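Local coordinates for protein GH127 beta-L-arabinofuranoside (PDB 4QK0) that probably hydrolyses beta-L-arabinofuranosides, as a glycoside hydrolase of family 127 from Geobacillus stearothermophilus, at residues 247-252 against 263-268; 532-537 against 579-584; 453-458 against 471-476. One frame throughout, in Å; residues are numbered along the deposited sequence.

Interaction 1: residues 247-252 against 263-268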
ATOM      1  N   TYR A 247      21.973   4.407   2.401  1.00 29.39           N
ATOM      2  CA  TYR A 247      22.846   3.333   1.973  1.00 30.08           C
ATOM      3  C   TYR A 247      22.431   2.001   2.462  1.00 30.96           C
ATOM      4  O   TYR A 247      22.996   0.991   2.056  1.00 32.40           O
ATOM      5  CB  TYR A 247      24.274   3.629   2.373  1.00 29.40           C
ATOM      6  CG  TYR A 247      24.859   4.806   1.632  1.00 29.92           C
ATOM      7  CD1 TYR A 247      24.663   4.956   0.263  1.00 28.46           C
ATOM      8  CD2 TYR A 247      25.600   5.804   2.324  1.00 30.23           C
ATOM      9  CE1 TYR A 247      25.196   6.031  -0.417  1.00 31.51           C
ATOM     10  CE2 TYR A 247      26.161   6.856   1.637  1.00 31.89           C
ATOM     11  CZ  TYR A 247      25.950   6.969   0.262  1.00 30.39           C
ATOM     12  OH  TYR A 247      26.482   8.045  -0.426  1.00 37.02           O
ATOM     13  N   ARG A 248      21.411   1.956   3.298  1.00 29.58           N
ATOM     14  CA  ARG A 248      20.744   0.666   3.534  1.00 29.71           C
ATOM     15  C   ARG A 248      20.269   0.018   2.256  1.00 25.58           C
ATOM     16  O   ARG A 248      20.250  -1.206   2.145  1.00 21.27           O
ATOM     17  CB  ARG A 248      19.537   0.843   4.445  1.00 32.95           C
ATOM     18  CG  ARG A 248      19.940   1.264   5.849  1.00 38.71           C
ATOM     19  CD  ARG A 248      18.771   1.908   6.570  1.00 42.43           C
ATOM     20  NE  ARG A 248      17.705   0.949   6.792  1.00 41.77           N
ATOM     21  CZ  ARG A 248      17.573   0.202   7.890  1.00 48.75           C
ATOM     22  NH1 ARG A 248      18.491   0.267   8.852  1.00 48.10           N
ATOM     23  NH2 ARG A 248      16.515  -0.632   8.020  1.00 41.77           N
ATOM     24  N   TYR A 249      19.903   0.822   1.268  1.00 23.96           N
ATOM     25  CA  TYR A 249      19.457   0.244  -0.010  1.00 24.07           C
ATOM     26  C   TYR A 249      20.487  -0.727  -0.580  1.00 24.11           C
ATOM     27  O   TYR A 249      20.136  -1.820  -1.046  1.00 22.84           O
ATOM     28  CB  TYR A 249      19.258   1.347  -1.014  1.00 23.36           C
ATOM     29  CG  TYR A 249      18.837   0.897  -2.398  1.00 21.82           C
ATOM     30  CD1 TYR A 249      17.531   0.523  -2.659  1.00 20.98           C
ATOM     31  CD2 TYR A 249      19.730   0.950  -3.468  1.00 21.73           C
ATOM     32  CE1 TYR A 249      17.118   0.146  -3.928  1.00 20.72           C
ATOM     33  CE2 TYR A 249      19.329   0.613  -4.780  1.00 21.24           C
ATOM     34  CZ  TYR A 249      18.029   0.207  -4.992  1.00 23.36           C
ATOM     35  OH  TYR A 249      17.606  -0.154  -6.209  1.00 25.52           O
ATOM     36  N   HIS A 250      21.751  -0.315  -0.506  1.00 23.93           N
ATOM     37  CA  HIS A 250      22.897  -1.125  -1.006  1.00 26.68           C
ATOM     38  C   HIS A 250      23.580  -1.987   0.093  1.00 25.72           C
ATOM     39  O   HIS A 250      24.614  -2.586  -0.161  1.00 24.66           O
ATOM     40  CB  HIS A 250      23.997  -0.222  -1.540  1.00 24.25           C
ATOM     41  CG  HIS A 250      23.520   0.879  -2.405  1.00 26.23           C
ATOM     42  ND1 HIS A 250      23.163   2.117  -1.904  1.00 31.32           N
ATOM     43  CD2 HIS A 250      23.368   0.958  -3.746  1.00 24.85           C
ATOM     44  CE1 HIS A 250      22.779   2.901  -2.899  1.00 25.83           C
ATOM     45  NE2 HIS A 250      22.946   2.242  -4.027  1.00 27.01           N
ATOM     46  N   GLN A 251      23.000  -2.031   1.291  1.00 24.05           N
ATOM     47  CA  GLN A 251      23.598  -2.713   2.439  1.00 22.58           C
ATOM     48  C   GLN A 251      25.062  -2.266   2.662  1.00 22.57           C
ATOM     49  O   GLN A 251      25.915  -3.071   3.002  1.00 22.03           O
ATOM     50  CB  GLN A 251      23.510  -4.245   2.298  1.00 24.58           C
ATOM     51  CG  GLN A 251      22.078  -4.763   2.132  1.00 24.19           C
ATOM     52  CD  GLN A 251      21.559  -4.722   0.691  1.00 23.80           C
ATOM     53  OE1 GLN A 251      22.344  -4.731  -0.265  1.00 24.82           O
ATOM     54  NE2 GLN A 251      20.241  -4.679   0.536  1.00 22.10           N
ATOM     55  N   ALA A 252      25.282  -0.974   2.484  1.00 21.91           N
ATOM     56  CA  ALA A 252      26.539  -0.335   2.661  1.00 24.30           C
ATOM     57  C   ALA A 252      26.466   0.705   3.769  1.00 25.17           C
ATOM     58  O   ALA A 252      27.254   1.646   3.782  1.00 28.77           O
ATOM     59  CB  ALA A 252      26.973   0.315   1.369  1.00 25.64           C
ATOM     60  N   VAL A 263      18.054  -5.686   5.285  1.00 21.35           N
ATOM     61  CA  VAL A 263      17.517  -4.386   4.904  1.00 23.05           C
ATOM     62  C   VAL A 263      17.815  -4.145   3.434  1.00 22.51           C
ATOM     63  O   VAL A 263      18.706  -4.780   2.849  1.00 21.65           O
ATOM     64  CB  VAL A 263      18.130  -3.238   5.719  1.00 23.27           C
ATOM     65  CG1 VAL A 263      17.894  -3.452   7.212  1.00 26.15           C
ATOM     66  CG2 VAL A 263      19.616  -3.110   5.469  1.00 25.29           C
ATOM     67  N   GLY A 264      17.117  -3.182   2.863  1.00 19.08           N
ATOM     68  CA  GLY A 264      17.392  -2.686   1.549  1.00 17.22           C
ATOM     69  C   GLY A 264      16.903  -3.583   0.451  1.00 18.02           C
ATOM     70  O   GLY A 264      16.061  -4.430   0.643  1.00 15.68           O
ATOM     71  N   HIS A 265      17.461  -3.352  -0.729  1.00 20.24           N
ATOM     72  CA  HIS A 265      17.091  -4.083  -1.941  1.00 20.76           C
ATOM     73  C   HIS A 265      17.396  -5.562  -1.765  1.00 21.78           C
ATOM     74  O   HIS A 265      18.525  -5.920  -1.398  1.00 21.49           O
ATOM     75  CB  HIS A 265      17.919  -3.490  -3.100  1.00 20.71           C
ATOM     76  CG  HIS A 265      17.497  -3.959  -4.437  1.00 25.67           C
ATOM     77  ND1 HIS A 265      17.914  -5.158  -4.968  1.00 27.02           N
ATOM     78  CD2 HIS A 265      16.670  -3.404  -5.357  1.00 24.98           C
ATOM     79  CE1 HIS A 265      17.343  -5.331  -6.146  1.00 26.31           C
ATOM     80  NE2 HIS A 265      16.578  -4.284  -6.399  1.00 23.78           N
ATOM     81  N   ALA A 266      16.418  -6.423  -2.060  1.00 20.95           N
ATOM     82  CA  ALA A 266      16.499  -7.793  -1.705  1.00 21.43           C
ATOM     83  C   ALA A 266      17.497  -8.597  -2.518  1.00 24.92           C
ATOM     84  O   ALA A 266      18.173  -9.434  -1.940  1.00 25.79           O
ATOM     85  CB  ALA A 266      15.160  -8.465  -1.759  1.00 20.40           C
ATOM     86  N   VAL A 267      17.574  -8.377  -3.836  1.00 22.28           N
ATOM     87  CA  VAL A 267      18.513  -9.123  -4.650  1.00 21.20           C
ATOM     88  C   VAL A 267      19.945  -8.745  -4.274  1.00 20.48           C
ATOM     89  O   VAL A 267      20.802  -9.611  -4.105  1.00 20.67           O
ATOM     90  CB  VAL A 267      18.315  -8.871  -6.152  1.00 24.14           C
ATOM     91  CG1 VAL A 267      19.222  -9.770  -6.941  1.00 22.44           C
ATOM     92  CG2 VAL A 267      16.859  -9.157  -6.582  1.00 23.97           C
ATOM     93  N   ARG A 268      20.193  -7.465  -4.128  1.00 18.91           N
ATOM     94  CA  ARG A 268      21.469  -6.961  -3.692  1.00 20.56           C
ATOM     95  C   ARG A 268      21.878  -7.654  -2.385  1.00 24.40           C
ATOM     96  O   ARG A 268      23.010  -8.177  -2.251  1.00 22.20           O
ATOM     97  CB  ARG A 268      21.429  -5.469  -3.464  1.00 21.31           C
ATOM     98  CG  ARG A 268      21.534  -4.644  -4.724  1.00 21.87           C
ATOM     99  CD  ARG A 268      21.457  -3.130  -4.430  1.00 21.15           C
ATOM    100  NE  ARG A 268      21.718  -2.308  -5.599  1.00 24.50           N
ATOM    101  CZ  ARG A 268      20.877  -2.149  -6.620  1.00 24.09           C
ATOM    102  NH1 ARG A 268      19.703  -2.730  -6.611  1.00 23.45           N
ATOM    103  NH2 ARG A 268      21.249  -1.445  -7.671  1.00 24.83           N
TER
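The amide of Gln251 packs closely against the backbone leading into helix 266-283, joining a loop of the GH127 catalytic domain, of the six-hairpin clan, to that helix's N-terminal turn. NE2 of Gln251 donates to O of Val263 at 2.8 Å, nearly straight (174°) and in the amide plane, and to O of His265 at 2.9 Å, less straight. OE1 is taken by Gln192; an alanine here would probably leave the carbonyl oxygens of Val263 and His265 without this donor. A CB on Gly264 would collide with O of Arg248 and NE2 of Gln251, and the positive phi also favours glycine. N of His265 bonds O of Tyr249 (3.1 Å). The His265 ring turns its edge to the Tyr249 face, planes at 72°, while its own NE2 is hydrogen-bonded to OE2 of Glu317. CE2 of Tyr249 lies over one face of the Arg268 guanidinium, 3.7 Å from CZ of Arg268, whose NE bonds O of Gly190. On the looser flank, partly exposed Arg248, bent at chi3 (66°), lays one guanidinium face over Val263, its NH2 in van der Waals contact 3.2 Å from CG1 of Val263. His265 is also the N-cap, ND1 weakly accepting from N of Arg268 at 3.3 Å.

Interaction 2: residues 532-537 against 579-584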
HETATM    1  N   MSE A 532       2.728 -37.222   2.584  1.00 34.23           N
HETATM    2  CA  MSE A 532       2.300 -35.896   2.066  1.00 33.76           C
HETATM    3  C   MSE A 532       0.806 -35.650   2.345  1.00 30.96           C
HETATM    4  O   MSE A 532       0.007 -35.582   1.417  1.00 30.17           O
HETATM    5  CB  MSE A 532       2.533 -35.796   0.537  1.00 30.09           C
HETATM    6  CG  MSE A 532       3.979 -35.651   0.192  1.00 29.66           C
HETATM    7 SE   MSE A 532       4.111 -35.127  -1.657  1.00 31.46          SE
HETATM    8  CE  MSE A 532       6.042 -34.951  -1.749  1.00 33.04           C
ATOM      9  N   PRO A 533       0.418 -35.515   3.617  1.00 27.67           N
ATOM     10  CA  PRO A 533      -0.929 -35.063   3.895  1.00 27.48           C
ATOM     11  C   PRO A 533      -1.146 -33.608   3.517  1.00 27.59           C
ATOM     12  O   PRO A 533      -0.170 -32.847   3.355  1.00 32.48           O
ATOM     13  CB  PRO A 533      -1.013 -35.149   5.424  1.00 26.78           C
ATOM     14  CG  PRO A 533       0.378 -34.926   5.895  1.00 26.58           C
ATOM     15  CD  PRO A 533       1.233 -35.610   4.840  1.00 28.11           C
ATOM     16  N   VAL A 534      -2.401 -33.195   3.353  1.00 27.97           N
ATOM     17  CA  VAL A 534      -2.686 -31.758   3.123  1.00 27.93           C
ATOM     18  C   VAL A 534      -2.505 -31.064   4.453  1.00 24.91           C
ATOM     19  O   VAL A 534      -3.125 -31.443   5.380  1.00 24.51           O
ATOM     20  CB  VAL A 534      -4.115 -31.496   2.620  1.00 32.06           C
ATOM     21  CG1 VAL A 534      -4.410 -29.981   2.540  1.00 31.08           C
ATOM     22  CG2 VAL A 534      -4.293 -32.099   1.240  1.00 32.83           C
ATOM     23  N   GLU A 535      -1.672 -30.053   4.519  1.00 24.78           N
ATOM     24  CA  GLU A 535      -1.481 -29.347   5.730  1.00 27.52           C
ATOM     25  C   GLU A 535      -2.081 -27.920   5.666  1.00 27.34           C
ATOM     26  O   GLU A 535      -2.013 -27.251   4.652  1.00 24.91           O
ATOM     27  CB  GLU A 535       0.011 -29.174   6.002  1.00 32.01           C
ATOM     28  CG  GLU A 535       0.821 -30.450   6.140  1.00 36.58           C
ATOM     29  CD  GLU A 535       0.744 -31.118   7.523  1.00 39.69           C
ATOM     30  OE1 GLU A 535      -0.188 -30.821   8.333  1.00 36.39           O
ATOM     31  OE2 GLU A 535       1.610 -32.008   7.765  1.00 36.81           O
ATOM     32  N   ARG A 536      -2.606 -27.476   6.800  1.00 29.93           N
ATOM     33  CA  ARG A 536      -3.058 -26.109   7.014  1.00 30.95           C
ATOM     34  C   ARG A 536      -1.911 -25.360   7.673  1.00 29.44           C
ATOM     35  O   ARG A 536      -1.579 -25.640   8.818  1.00 31.90           O
ATOM     36  CB  ARG A 536      -4.266 -26.100   7.962  1.00 33.65           C
ATOM     37  CG  ARG A 536      -5.616 -26.454   7.325  1.00 39.47           C
ATOM     38  CD  ARG A 536      -6.713 -26.376   8.413  1.00 42.77           C
ATOM     39  NE  ARG A 536      -8.081 -26.457   7.932  1.00 51.41           N
ATOM     40  CZ  ARG A 536      -8.666 -27.581   7.501  1.00 60.93           C
ATOM     41  NH1 ARG A 536      -8.010 -28.755   7.490  1.00 55.14           N
ATOM     42  NH2 ARG A 536      -9.918 -27.543   7.066  1.00 59.16           N
ATOM     43  N   ILE A 537      -1.292 -24.430   6.974  1.00 24.77           N
ATOM     44  CA  ILE A 537      -0.159 -23.731   7.532  1.00 25.46           C
ATOM     45  C   ILE A 537      -0.606 -22.414   8.187  1.00 27.37           C
ATOM     46  O   ILE A 537      -1.358 -21.632   7.574  1.00 29.53           O
ATOM     47  CB  ILE A 537       0.861 -23.440   6.426  1.00 26.08           C
ATOM     48  CG1 ILE A 537       1.269 -24.750   5.687  1.00 25.89           C
ATOM     49  CG2 ILE A 537       2.086 -22.764   7.003  1.00 27.13           C
ATOM     50  CD1 ILE A 537       1.860 -25.829   6.583  1.00 25.51           C
ATOM     51  N   ALA A 579     -13.071 -28.751   8.047  1.00 51.88           N
ATOM     52  CA  ALA A 579     -13.407 -29.155   6.699  1.00 54.41           C
ATOM     53  C   ALA A 579     -12.411 -30.187   6.237  1.00 58.17           C
ATOM     54  O   ALA A 579     -11.223 -30.095   6.538  1.00 57.34           O
ATOM     55  CB  ALA A 579     -13.390 -27.982   5.745  1.00 56.37           C
ATOM     56  N   LYS A 580     -12.922 -31.205   5.560  1.00 59.65           N
ATOM     57  CA  LYS A 580     -12.135 -32.363   5.211  1.00 66.57           C
ATOM     58  C   LYS A 580     -11.568 -32.170   3.830  1.00 52.39           C
ATOM     59  O   LYS A 580     -12.289 -32.064   2.848  1.00 48.00           O
ATOM     60  CB  LYS A 580     -12.968 -33.632   5.385  1.00 78.38           C
ATOM     61  CG  LYS A 580     -13.520 -33.757   6.809  1.00 84.87           C
ATOM     62  CD  LYS A 580     -12.472 -34.007   7.891  1.00 84.15           C
ATOM     63  CE  LYS A 580     -12.481 -35.466   8.295  1.00 85.28           C
ATOM     64  NZ  LYS A 580     -13.665 -35.840   9.110  1.00 84.19           N
ATOM     65  N   LEU A 581     -10.247 -32.074   3.784  1.00 47.04           N
ATOM     66  CA  LEU A 581      -9.560 -31.764   2.556  1.00 45.62           C
ATOM     67  C   LEU A 581      -9.029 -33.047   1.928  1.00 43.63           C
ATOM     68  O   LEU A 581      -8.680 -33.979   2.633  1.00 44.62           O
ATOM     69  CB  LEU A 581      -8.417 -30.793   2.814  1.00 46.05           C
ATOM     70  CG  LEU A 581      -8.534 -29.329   3.175  1.00 50.53           C
ATOM     71  CD1 LEU A 581      -9.931 -28.974   3.589  1.00 53.98           C
ATOM     72  CD2 LEU A 581      -7.511 -28.896   4.221  1.00 47.59           C
ATOM     73  N   GLU A 582      -8.989 -33.082   0.601  1.00 45.12           N
ATOM     74  CA  GLU A 582      -8.569 -34.250  -0.161  1.00 45.70           C
ATOM     75  C   GLU A 582      -7.682 -33.767  -1.295  1.00 39.92           C
ATOM     76  O   GLU A 582      -7.825 -32.654  -1.749  1.00 40.38           O
ATOM     77  CB  GLU A 582      -9.759 -34.997  -0.778  1.00 50.26           C
ATOM     78  CG  GLU A 582     -10.862 -35.452   0.183  1.00 64.75           C
ATOM     79  CD  GLU A 582     -10.588 -36.797   0.855  1.00 80.75           C
ATOM     80  OE1 GLU A 582     -11.511 -37.373   1.481  1.00 87.61           O
ATOM     81  OE2 GLU A 582      -9.452 -37.293   0.765  1.00 88.82           O
ATOM     82  N   ALA A 583      -6.768 -34.618  -1.746  1.00 37.19           N
ATOM     83  CA  ALA A 583      -5.886 -34.307  -2.852  1.00 37.85           C
ATOM     84  C   ALA A 583      -5.971 -35.386  -3.866  1.00 33.63           C
ATOM     85  O   ALA A 583      -6.094 -36.528  -3.514  1.00 30.72           O
ATOM     86  CB  ALA A 583      -4.452 -34.183  -2.369  1.00 39.31           C
ATOM     87  N   HIS A 584      -5.880 -35.035  -5.132  1.00 35.34           N
ATOM     88  CA  HIS A 584      -5.762 -36.076  -6.158  1.00 37.84           C
ATOM     89  C   HIS A 584      -5.116 -35.489  -7.382  1.00 36.56           C
ATOM     90  O   HIS A 584      -5.105 -34.260  -7.588  1.00 39.43           O
ATOM     91  CB  HIS A 584      -7.139 -36.673  -6.532  1.00 38.11           C
ATOM     92  CG  HIS A 584      -8.041 -35.704  -7.227  1.00 35.11           C
ATOM     93  ND1 HIS A 584      -8.837 -34.815  -6.541  1.00 38.88           N
ATOM     94  CD2 HIS A 584      -8.232 -35.436  -8.538  1.00 35.98           C
ATOM     95  CE1 HIS A 584      -9.483 -34.039  -7.394  1.00 33.98           C
ATOM     96  NE2 HIS A 584      -9.135 -34.397  -8.616  1.00 36.44           N
TER
HETATM   97  O   HOH W   1      -9.245 -31.765   6.384  1.00 53.32           O
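Val534 meets Leu581 and Ala583 where the edge of strand 534-539 faces strand 574-586, two members of the mixed beta-sheet of the GH127 C-terminal domain that do not pair with each other but are linked through strands 549-554 and 641-647. Here side chains, rather than a backbone bond, span the gap. Val534 comes first: its two methyls divide the work, CG1 touching CD2 of Leu581 at 3.7 Å and CG2 resting more loosely on CB of Ala583 at 4.2 Å. With CG1 anti to the backbone N (chi1 174°), one branch is sent to each neighbour. Two residues on, Arg536 also points across, extended from CG to NE. One face of its guanidinium lies against CD2 of Leu581, which therefore touches both Val534 and the arginine. The edge of the same group does the polar work: NH2 donates to O of Ala579 at 2.9 Å, close to the guanidinium plane and at 167°, and also to O of Pro576. A bound water completes the link, donating to O of Ala579 at 2.6 Å, accepting from N of Leu581 at 2.8 Å, and only weakly from NH1 of Arg536.

Interaction 3: residues 453-458 against 471-476; sequences RSVKIM and LTVSPE
Val455 and Pro475, like Ile457 and Val473, turn their side chains to one face of an antiparallel beta hairpin, while Lys456, Ser474, Met458 and Thr472 occupy the other. Strands 453-461 and 468-475 form this hairpin in the middle domain of the GH127 enzyme, their local axes 163° apart in direction. On the buried face the apolar side chains lie in light contact: CG2 of Val455 reaches CB of Pro475 at 4.1 Å, and CG1 of Ile457 meets CG1 of Val473 at 4.2 Å. Val455 has CG1 anti to the backbone N (chi1 -176°), which places both branches by Pro475, CG2 at its CB and CG1 also towards CG1 of Val473. Strand 479-486, with Phe481 and Leu483, and Trp520 lie against this face, giving it an apolar cover. Arg453, poorly ordered, is modelled alongside Pro475. The opposite face is more polar and partly exposed. There Met458, a selenomethionine, sets its CB 4.1 Å from CB of Thr472, and the stem of Lys456 lies beside Ser474 before its chain bends away toward Asp445 and Gln447. Between the two faces the backbone bonds of the hydrogen-bonded pairs Lys456-Ser474 and Met458-Thr472 hold the register, N of Ser474 donating to O of Lys456 at 2.8 Å. Past Pro475 the pairing ends with N of Glu476 bonding O of Ser454 at 2.9 Å, nearly along the C=O axis.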
ATOM      1  N   ARG A 453      36.675 -43.994  -5.239  1.00 70.46           N
ATOM      2  CA  ARG A 453      36.010 -45.051  -5.972  1.00 73.45           C
ATOM      3  C   ARG A 453      34.771 -44.535  -6.697  1.00 61.62           C
ATOM      4  O   ARG A 453      34.003 -43.700  -6.169  1.00 59.54           O
ATOM      5  CB  ARG A 453      35.597 -46.108  -4.964  1.00 90.57           C
ATOM      6  CG  ARG A 453      34.853 -47.333  -5.500  1.00 94.96           C
ATOM      7  CD  ARG A 453      33.835 -47.744  -4.473  1.00104.60           C
ATOM      8  NE  ARG A 453      34.466 -47.383  -3.205  1.00121.16           N
ATOM      9  CZ  ARG A 453      33.831 -46.916  -2.155  1.00126.03           C
ATOM     10  NH1 ARG A 453      34.498 -46.569  -1.047  1.00120.27           N
ATOM     11  NH2 ARG A 453      32.527 -46.810  -2.233  1.00138.87           N
ATOM     12  N   SER A 454      34.541 -45.103  -7.865  1.00 49.44           N
ATOM     13  CA  SER A 454      33.432 -44.725  -8.681  1.00 51.68           C
ATOM     14  C   SER A 454      32.072 -45.284  -8.204  1.00 48.36           C
ATOM     15  O   SER A 454      31.934 -46.487  -7.981  1.00 44.48           O
ATOM     16  CB  SER A 454      33.695 -45.186 -10.094  1.00 50.92           C
ATOM     17  OG  SER A 454      32.520 -45.067 -10.851  1.00 51.96           O
ATOM     18  N   VAL A 455      31.077 -44.391  -8.038  1.00 39.55           N
ATOM     19  CA  VAL A 455      29.758 -44.783  -7.514  1.00 38.48           C
ATOM     20  C   VAL A 455      28.634 -44.156  -8.313  1.00 38.05           C
ATOM     21  O   VAL A 455      28.633 -42.952  -8.561  1.00 34.15           O
ATOM     22  CB  VAL A 455      29.558 -44.365  -6.044  1.00 37.16           C
ATOM     23  CG1 VAL A 455      28.228 -44.878  -5.516  1.00 35.26           C
ATOM     24  CG2 VAL A 455      30.690 -44.887  -5.195  1.00 39.66           C
ATOM     25  N   LYS A 456      27.683 -44.991  -8.690  1.00 37.51           N
ATOM     26  CA  LYS A 456      26.544 -44.579  -9.439  1.00 40.84           C
ATOM     27  C   LYS A 456      25.317 -44.602  -8.506  1.00 41.25           C
ATOM     28  O   LYS A 456      25.017 -45.599  -7.838  1.00 35.14           O
ATOM     29  CB  LYS A 456      26.363 -45.506 -10.630  1.00 44.45           C
ATOM     30  CG  LYS A 456      25.685 -44.864 -11.814  1.00 57.69           C
ATOM     31  CD  LYS A 456      24.188 -45.093 -11.762  1.00 71.96           C
ATOM     32  CE  LYS A 456      23.452 -44.419 -12.920  1.00 78.96           C
ATOM     33  NZ  LYS A 456      23.225 -45.321 -14.089  1.00 78.68           N
ATOM     34  N   ILE A 457      24.598 -43.487  -8.484  1.00 41.12           N
ATOM     35  CA  ILE A 457      23.362 -43.375  -7.699  1.00 42.90           C
ATOM     36  C   ILE A 457      22.188 -42.924  -8.554  1.00 39.48           C
ATOM     37  O   ILE A 457      22.319 -42.007  -9.342  1.00 40.40           O
ATOM     38  CB  ILE A 457      23.593 -42.465  -6.511  1.00 44.34           C
ATOM     39  CG1 ILE A 457      24.460 -43.231  -5.537  1.00 41.08           C
ATOM     40  CG2 ILE A 457      22.264 -42.108  -5.840  1.00 48.86           C
ATOM     41  CD1 ILE A 457      25.084 -42.401  -4.480  1.00 45.24           C
HETATM   42  N   MSE A 458      21.084 -43.642  -8.452  1.00 42.72           N
HETATM   43  CA  MSE A 458      19.885 -43.392  -9.239  1.00 46.37           C
HETATM   44  C   MSE A 458      18.782 -43.052  -8.266  1.00 42.72           C
HETATM   45  O   MSE A 458      18.623 -43.749  -7.250  1.00 39.51           O
HETATM   46  CB  MSE A 458      19.506 -44.691  -9.924  1.00 54.15           C
HETATM   47  CG  MSE A 458      19.247 -44.603 -11.413  1.00 74.50           C
HETATM   48 SE   MSE A 458      19.362 -46.355 -12.240  1.00112.50          SE
HETATM   49  CE  MSE A 458      21.085 -46.995 -11.507  1.00 97.38           C
ATOM     50  N   LEU A 471      16.133 -45.046  -4.188  1.00 37.54           N
ATOM     51  CA  LEU A 471      17.551 -44.801  -4.493  1.00 43.35           C
ATOM     52  C   LEU A 471      18.276 -46.123  -4.682  1.00 42.99           C
ATOM     53  O   LEU A 471      18.273 -46.971  -3.798  1.00 46.05           O
ATOM     54  CB  LEU A 471      18.256 -44.109  -3.337  1.00 44.44           C
ATOM     55  CG  LEU A 471      17.842 -42.711  -3.000  1.00 48.79           C
ATOM     56  CD1 LEU A 471      18.451 -42.305  -1.678  1.00 55.55           C
ATOM     57  CD2 LEU A 471      18.348 -41.772  -4.055  1.00 48.82           C
ATOM     58  N   THR A 472      18.884 -46.275  -5.830  1.00 41.35           N
ATOM     59  CA  THR A 472      19.706 -47.420  -6.125  1.00 43.19           C
ATOM     60  C   THR A 472      21.147 -46.975  -6.073  1.00 40.30           C
ATOM     61  O   THR A 472      21.533 -45.987  -6.689  1.00 40.34           O
ATOM     62  CB  THR A 472      19.389 -48.018  -7.495  1.00 46.52           C
ATOM     63  OG1 THR A 472      17.992 -48.297  -7.546  1.00 49.75           O
ATOM     64  CG2 THR A 472      20.126 -49.336  -7.669  1.00 51.85           C
ATOM     65  N   VAL A 473      21.911 -47.664  -5.243  1.00 38.89           N
ATOM     66  CA  VAL A 473      23.281 -47.307  -4.996  1.00 41.34           C
ATOM     67  C   VAL A 473      24.151 -48.400  -5.573  1.00 38.74           C
ATOM     68  O   VAL A 473      24.135 -49.528  -5.072  1.00 47.56           O
ATOM     69  CB  VAL A 473      23.554 -47.151  -3.474  1.00 42.34           C
ATOM     70  CG1 VAL A 473      25.005 -46.750  -3.226  1.00 39.50           C
ATOM     71  CG2 VAL A 473      22.616 -46.100  -2.872  1.00 40.52           C
ATOM     72  N   SER A 474      24.978 -48.053  -6.553  1.00 37.46           N
ATOM     73  CA  SER A 474      25.872 -49.025  -7.176  1.00 41.51           C
ATOM     74  C   SER A 474      27.321 -48.611  -7.228  1.00 37.39           C
ATOM     75  O   SER A 474      27.731 -47.933  -8.131  1.00 33.17           O
ATOM     76  CB  SER A 474      25.388 -49.259  -8.575  1.00 43.61           C
ATOM     77  OG  SER A 474      24.054 -49.655  -8.453  1.00 50.21           O
ATOM     78  N   PRO A 475      28.116 -49.011  -6.231  1.00 40.91           N
ATOM     79  CA  PRO A 475      29.545 -48.736  -6.300  1.00 38.37           C
ATOM     80  C   PRO A 475      30.225 -49.713  -7.269  1.00 45.68           C
ATOM     81  O   PRO A 475      29.743 -50.825  -7.470  1.00 36.74           O
ATOM     82  CB  PRO A 475      30.020 -48.915  -4.863  1.00 39.53           C
ATOM     83  CG  PRO A 475      28.972 -49.656  -4.156  1.00 37.06           C
ATOM     84  CD  PRO A 475      27.741 -49.735  -5.011  1.00 39.43           C
ATOM     85  N   GLU A 476      31.300 -49.271  -7.911  1.00 47.16           N
ATOM     86  CA  GLU A 476      32.039 -50.119  -8.854  1.00 51.89           C
ATOM     87  C   GLU A 476      32.487 -51.418  -8.142  1.00 47.90           C
ATOM     88  O   GLU A 476      32.228 -52.506  -8.614  1.00 50.48           O
ATOM     89  CB  GLU A 476      33.238 -49.386  -9.408  1.00 58.60           C
ATOM     90  CG  GLU A 476      33.563 -49.793 -10.834  1.00 72.47           C
ATOM     91  CD  GLU A 476      34.995 -49.435 -11.252  1.00 79.99           C
ATOM     92  OE1 GLU A 476      35.560 -48.429 -10.729  1.00 76.27           O
ATOM     93  OE2 GLU A 476      35.549 -50.170 -12.116  1.00 81.01           O
TER

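Overall arrangement
Burial and chemistry change together across these three contacts. Interaction 1 is the buried one, in the catalytic domain, where a side-chain amide and a helix cap serve backbone polar groups. Interaction 3, in the middle domain, is partly buried and rests on regular strand pairing, with apolar side chains on one face and a more mixed, partly exposed set on the other. Interaction 2 lies at the surface of the C-terminal domain and joins two strands that do not pair, by an arginine, a water and a few methyls. No element is shared among them. Interactions 1 and 3 fall on opposite sides of the chain's centre, their own centres about 44 Å apart, whereas interactions 2 and 3 come within about 14 Å at their nearest atoms.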